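Local coordinates for protein Non-ribosomal peptide synthetase (Streptomyces halstedii, PDB 3WV4) that is a non-ribosomal peptide synthetase whose modelled N-terminal part has the fold of the AMP-binding enzymes of the ANL clan, at residues Leu77-Ala82 with Ser170-Val175; Asp140-Leu145 with Tyr401-Glu406. All blocks are in the same frame, centred on the assembly; numbering follows the deposited sequence.

Contact 1: Leu77-Ala82 with Ser170-Val175; sequences LNHSQA and SLWADV
H79 makes the first touch between helices 73-89 and 168-180, its imidazole meeting the indole of W172 rim to rim. H79 ND1 comes to 3.5 Å from W172 CZ2. The two planes differ by only 5°, yet with ring centroids 5.8 Å apart neither ring lies over the face of the other, so this is not a stack. CG of H79 stands anti to its own carbonyl carbon (chi1 -70°), which swings the ring out beside the backbone N, where ND1 reaches the six-membered rim of the indole, while the two side chains as wholes cross at about a right angle. H79 also stacks on W71, and A110 of helix 106-116 touches both H79 and W172, so neighbours beyond the two helices also pack on the pair.

The backbone of the same residue also takes part: H79 O lies 4.1 Å from V175 CG1. One turn further on, A82 points its methyl at V175. A82 CB is 3.6 Å from V175 CG1 and 3.4 Å from V175 O, and the two CA atoms of A82 and V175 are 5.4 Å apart, the shortest such spacing across the segments. The same V175 CG1 sits 3.8 Å above the plane of the W172 ring, offset toward its rim, so one methyl joins the alanine and indole parts of the contact.

The segment axes approach to 10.6 Å at 105°; consistent with a crossing this steep, the touching patch is small, 188 Å² in both surfaces together. All four residues involved are buried, and with neither polar bonds nor charge pairs spanning the interface, its cohesion rests on close van der Waals fit between helices.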
# COMPACT_ATOMS: atom_id res chain seq x y z
N LEU A 77 -5.05 -0.61 -17.88
CA LEU A 77 -4.20 0.40 -18.51
C LEU A 77 -5.05 1.37 -19.31
O LEU A 77 -4.87 2.55 -19.21
CB LEU A 77 -3.13 -0.26 -19.41
CG LEU A 77 -2.29 0.66 -20.25
CD1 LEU A 77 -1.33 1.46 -19.40
CD2 LEU A 77 -1.52 -0.17 -21.29
N ASN A 78 -6.01 0.85 -20.07
CA ASN A 78 -6.91 1.70 -20.84
C ASN A 78 -7.60 2.75 -19.96
O ASN A 78 -7.52 3.94 -20.23
CB ASN A 78 -7.99 0.86 -21.56
CG ASN A 78 -7.43 0.04 -22.72
OD1 ASN A 78 -6.34 0.29 -23.19
ND2 ASN A 78 -8.19 -0.99 -23.14
N HIS A 79 -8.23 2.28 -18.88
CA HIS A 79 -8.94 3.15 -17.96
C HIS A 79 -8.01 4.10 -17.25
O HIS A 79 -8.36 5.28 -17.06
CB HIS A 79 -9.72 2.34 -16.97
CG HIS A 79 -10.89 1.63 -17.56
ND1 HIS A 79 -12.15 2.19 -17.57
CD2 HIS A 79 -11.02 0.41 -18.15
CE1 HIS A 79 -13.01 1.34 -18.13
NE2 HIS A 79 -12.34 0.27 -18.51
N SER A 80 -6.79 3.66 -16.94
CA SER A 80 -5.79 4.53 -16.32
C SER A 80 -5.39 5.68 -17.26
O SER A 80 -5.41 6.85 -16.89
CB SER A 80 -4.56 3.71 -15.87
OG SER A 80 -4.86 2.84 -14.79
N GLN A 81 -5.11 5.34 -18.51
CA GLN A 81 -4.86 6.37 -19.55
C GLN A 81 -6.03 7.34 -19.69
O GLN A 81 -5.85 8.57 -19.74
CB GLN A 81 -4.62 5.68 -20.90
CG GLN A 81 -3.33 4.89 -20.86
CD GLN A 81 -3.07 4.10 -22.13
OE1 GLN A 81 -3.96 3.90 -22.94
NE2 GLN A 81 -1.85 3.66 -22.30
N ALA A 82 -7.25 6.79 -19.74
CA ALA A 82 -8.44 7.63 -19.86
C ALA A 82 -8.53 8.57 -18.68
O ALA A 82 -8.83 9.78 -18.81
CB ALA A 82 -9.68 6.76 -19.98
N SER A 170 -20.40 10.11 -11.78
CA SER A 170 -20.59 11.13 -12.76
C SER A 170 -19.33 11.21 -13.62
O SER A 170 -19.39 11.09 -14.86
CB SER A 170 -20.99 12.46 -12.09
OG SER A 170 -19.88 13.31 -11.92
N LEU A 171 -18.17 11.39 -12.99
CA LEU A 171 -16.96 11.59 -13.80
C LEU A 171 -16.55 10.35 -14.57
O LEU A 171 -15.87 10.47 -15.57
CB LEU A 171 -15.76 12.09 -13.03
CG LEU A 171 -14.95 11.05 -12.23
CD1 LEU A 171 -13.81 10.46 -13.07
CD2 LEU A 171 -14.40 11.67 -10.97
N TRP A 172 -16.94 9.17 -14.13
CA TRP A 172 -16.64 7.97 -14.87
C TRP A 172 -17.29 7.97 -16.25
O TRP A 172 -16.73 7.41 -17.16
CB TRP A 172 -16.96 6.67 -14.10
CG TRP A 172 -15.98 5.57 -14.46
CD1 TRP A 172 -16.24 4.43 -15.18
CD2 TRP A 172 -14.58 5.54 -14.16
NE1 TRP A 172 -15.09 3.71 -15.33
CE2 TRP A 172 -14.05 4.37 -14.73
CE3 TRP A 172 -13.71 6.41 -13.47
CZ2 TRP A 172 -12.70 4.04 -14.63
CZ3 TRP A 172 -12.37 6.07 -13.36
CH2 TRP A 172 -11.87 4.91 -13.94
N ALA A 173 -18.45 8.61 -16.41
CA ALA A 173 -19.05 8.69 -17.75
C ALA A 173 -18.07 9.28 -18.74
O ALA A 173 -17.90 8.77 -19.86
CB ALA A 173 -20.34 9.53 -17.72
N ASP A 174 -17.43 10.38 -18.35
CA ASP A 174 -16.42 11.02 -19.18
C ASP A 174 -15.23 10.15 -19.41
O ASP A 174 -14.71 10.12 -20.51
CB ASP A 174 -15.95 12.34 -18.53
CG ASP A 174 -17.08 13.36 -18.45
OD1 ASP A 174 -18.00 13.30 -19.33
OD2 ASP A 174 -17.05 14.20 -17.52
N VAL A 175 -14.77 9.45 -18.37
CA VAL A 175 -13.58 8.60 -18.51
C VAL A 175 -13.87 7.53 -19.54
O VAL A 175 -13.00 7.14 -20.31
CB VAL A 175 -13.13 7.97 -17.18
CG1 VAL A 175 -12.13 6.84 -17.40
CG2 VAL A 175 -12.49 9.01 -16.29

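Contact 2: Asp140-Leu145 with Tyr401-Glu406; sequences DADPRL and YWRAPE
With its CG anti to the backbone N (chi1 170°), W402 reaches the last turn of helix 131-141 and hands NE1 to D140 O, whereas R403, turned beside its own backbone N and extended from CG to NE, runs along the indole to D142. The W402 NE1 to D140 O bond is 2.9 Å long but bent at 138°. D140 O lies close to the indole plane, and the donor is tilted from the carbonyl plane. Carboxylate oxygen D140 OD2, whose hydrogen-bond partner is Y200 OH, stands 3.5 Å from W402 CD1, with the two planes almost perpendicular.

W402 and R403 are the central residues of a type II beta turn, Y401 to A404, which leads into helix 405-411 with A404 as N-cap; D142, with positive phi, is the first residue to leave helix 131-141. R403 CG sits 3.7 Å above the centre of the indole.

The salt bridge between R403 NH1 and D142 OD2 is 2.9 Å long and straighter, at 165°, with NH1 on the anti side of OD2, slightly out of the carboxylate plane, and OD2 near the guanidinium plane. R97 lies close by, a like charge beside R403 and a weak, long ion-pair partner of D142.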
# COMPACT_ATOMS: atom_id res chain seq x y z
N ASP A 140 -4.46 20.59 4.52
CA ASP A 140 -3.02 20.28 4.58
C ASP A 140 -2.52 19.74 3.20
O ASP A 140 -1.47 20.15 2.71
CB ASP A 140 -2.71 19.27 5.67
CG ASP A 140 -1.21 19.08 5.87
OD1 ASP A 140 -0.62 20.01 6.43
OD2 ASP A 140 -0.63 18.03 5.45
N ALA A 141 -3.34 18.91 2.53
CA ALA A 141 -2.96 18.34 1.22
C ALA A 141 -2.95 19.37 0.17
O ALA A 141 -2.20 19.27 -0.85
CB ALA A 141 -3.92 17.24 0.83
N ASP A 142 -3.84 20.35 0.32
CA ASP A 142 -3.88 21.47 -0.60
C ASP A 142 -4.05 21.00 -2.06
O ASP A 142 -3.26 21.37 -2.95
CB ASP A 142 -2.63 22.36 -0.40
CG ASP A 142 -2.61 23.63 -1.26
OD1 ASP A 142 -3.69 24.14 -1.66
OD2 ASP A 142 -1.48 24.10 -1.55
N PRO A 143 -5.12 20.23 -2.35
CA PRO A 143 -5.25 19.67 -3.71
C PRO A 143 -5.93 20.60 -4.70
O PRO A 143 -6.36 21.66 -4.36
CB PRO A 143 -6.14 18.47 -3.48
CG PRO A 143 -7.08 18.96 -2.43
CD PRO A 143 -6.26 19.86 -1.52
N ARG A 144 -6.03 20.13 -5.93
CA ARG A 144 -6.64 20.83 -7.02
C ARG A 144 -8.12 20.47 -7.02
O ARG A 144 -8.97 21.28 -7.34
CB ARG A 144 -5.92 20.33 -8.25
CG ARG A 144 -6.09 21.09 -9.50
CD ARG A 144 -5.27 22.36 -9.57
NE ARG A 144 -5.36 22.82 -10.96
CZ ARG A 144 -5.49 24.08 -11.32
NH1 ARG A 144 -5.50 25.05 -10.40
NH2 ARG A 144 -5.60 24.39 -12.61
N LEU A 145 -8.44 19.24 -6.61
CA LEU A 145 -9.80 18.71 -6.65
C LEU A 145 -9.94 17.48 -5.79
O LEU A 145 -8.99 17.01 -5.17
CB LEU A 145 -10.25 18.42 -8.06
CG LEU A 145 -9.44 17.47 -8.94
CD1 LEU A 145 -9.83 16.03 -8.66
CD2 LEU A 145 -9.70 17.79 -10.40
N TYR A 401 7.67 14.26 5.84
CA TYR A 401 6.27 14.56 5.95
C TYR A 401 5.93 15.73 5.06
O TYR A 401 6.74 16.63 4.89
CB TYR A 401 5.91 14.87 7.40
CG TYR A 401 6.28 13.75 8.35
CD1 TYR A 401 5.63 12.53 8.29
CD2 TYR A 401 7.29 13.90 9.27
CE1 TYR A 401 5.96 11.49 9.15
CE2 TYR A 401 7.64 12.88 10.15
CZ TYR A 401 6.96 11.66 10.08
OH TYR A 401 7.32 10.61 10.93
N TRP A 402 4.74 15.74 4.48
CA TRP A 402 4.36 16.77 3.55
C TRP A 402 4.30 18.17 4.26
O TRP A 402 3.57 18.34 5.23
CB TRP A 402 3.02 16.40 2.96
CG TRP A 402 2.34 17.43 2.14
CD1 TRP A 402 1.18 18.08 2.46
CD2 TRP A 402 2.74 17.92 0.88
NE1 TRP A 402 0.81 18.92 1.45
CE2 TRP A 402 1.78 18.88 0.48
CE3 TRP A 402 3.80 17.62 0.01
CZ2 TRP A 402 1.84 19.55 -0.74
CZ3 TRP A 402 3.88 18.32 -1.22
CH2 TRP A 402 2.91 19.28 -1.57
N ARG A 403 5.12 19.12 3.76
CA ARG A 403 5.15 20.51 4.22
C ARG A 403 5.26 20.67 5.74
O ARG A 403 4.57 21.50 6.34
CB ARG A 403 3.92 21.27 3.71
CG ARG A 403 3.89 21.34 2.20
CD ARG A 403 2.84 22.30 1.71
NE ARG A 403 2.88 22.46 0.26
CZ ARG A 403 1.90 22.99 -0.46
NH1 ARG A 403 0.77 23.41 0.11
NH2 ARG A 403 2.03 23.08 -1.75
N ALA A 404 6.12 19.88 6.35
CA ALA A 404 6.32 19.93 7.79
C ALA A 404 7.80 19.69 8.07
O ALA A 404 8.15 18.65 8.60
CB ALA A 404 5.46 18.89 8.48
N PRO A 405 8.67 20.63 7.68
CA PRO A 405 10.14 20.42 7.80
C PRO A 405 10.61 20.12 9.23
O PRO A 405 11.50 19.31 9.43
CB PRO A 405 10.74 21.74 7.30
CG PRO A 405 9.65 22.43 6.55
CD PRO A 405 8.36 21.98 7.18
N GLU A 406 10.00 20.77 10.20
CA GLU A 406 10.41 20.65 11.60
C GLU A 406 10.22 19.23 12.10
O GLU A 406 11.17 18.58 12.58
CB GLU A 406 9.58 21.63 12.45
CG GLU A 406 9.93 21.71 13.92
CD GLU A 406 11.05 22.71 14.19
OE1 GLU A 406 12.14 22.57 13.59
OE2 GLU A 406 10.83 23.63 15.00

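Overall arrangement
The segments alternate along the chain: 77-82, 140-145, 170-175, 401-406. Contacts 1 and 2 have centres 27 Å apart and do not touch, their nearest atoms being about 7 Å from each other. What they share is the four-stranded parallel sheet: helix 131-141 of contact 2 belongs to the beta-alpha-beta crossover between strands 121-124 and 145-148, and helix 168-180 of contact 1 follows the outermost strand 165-167. Contact 1 packs helix 73-89 against helix 168-180, with buried residues but far from the centre of the chain. Contact 2, at the surface, brings in a turn from beyond strand 388-393, joining segments 256 residues apart with polar bonds across the contact.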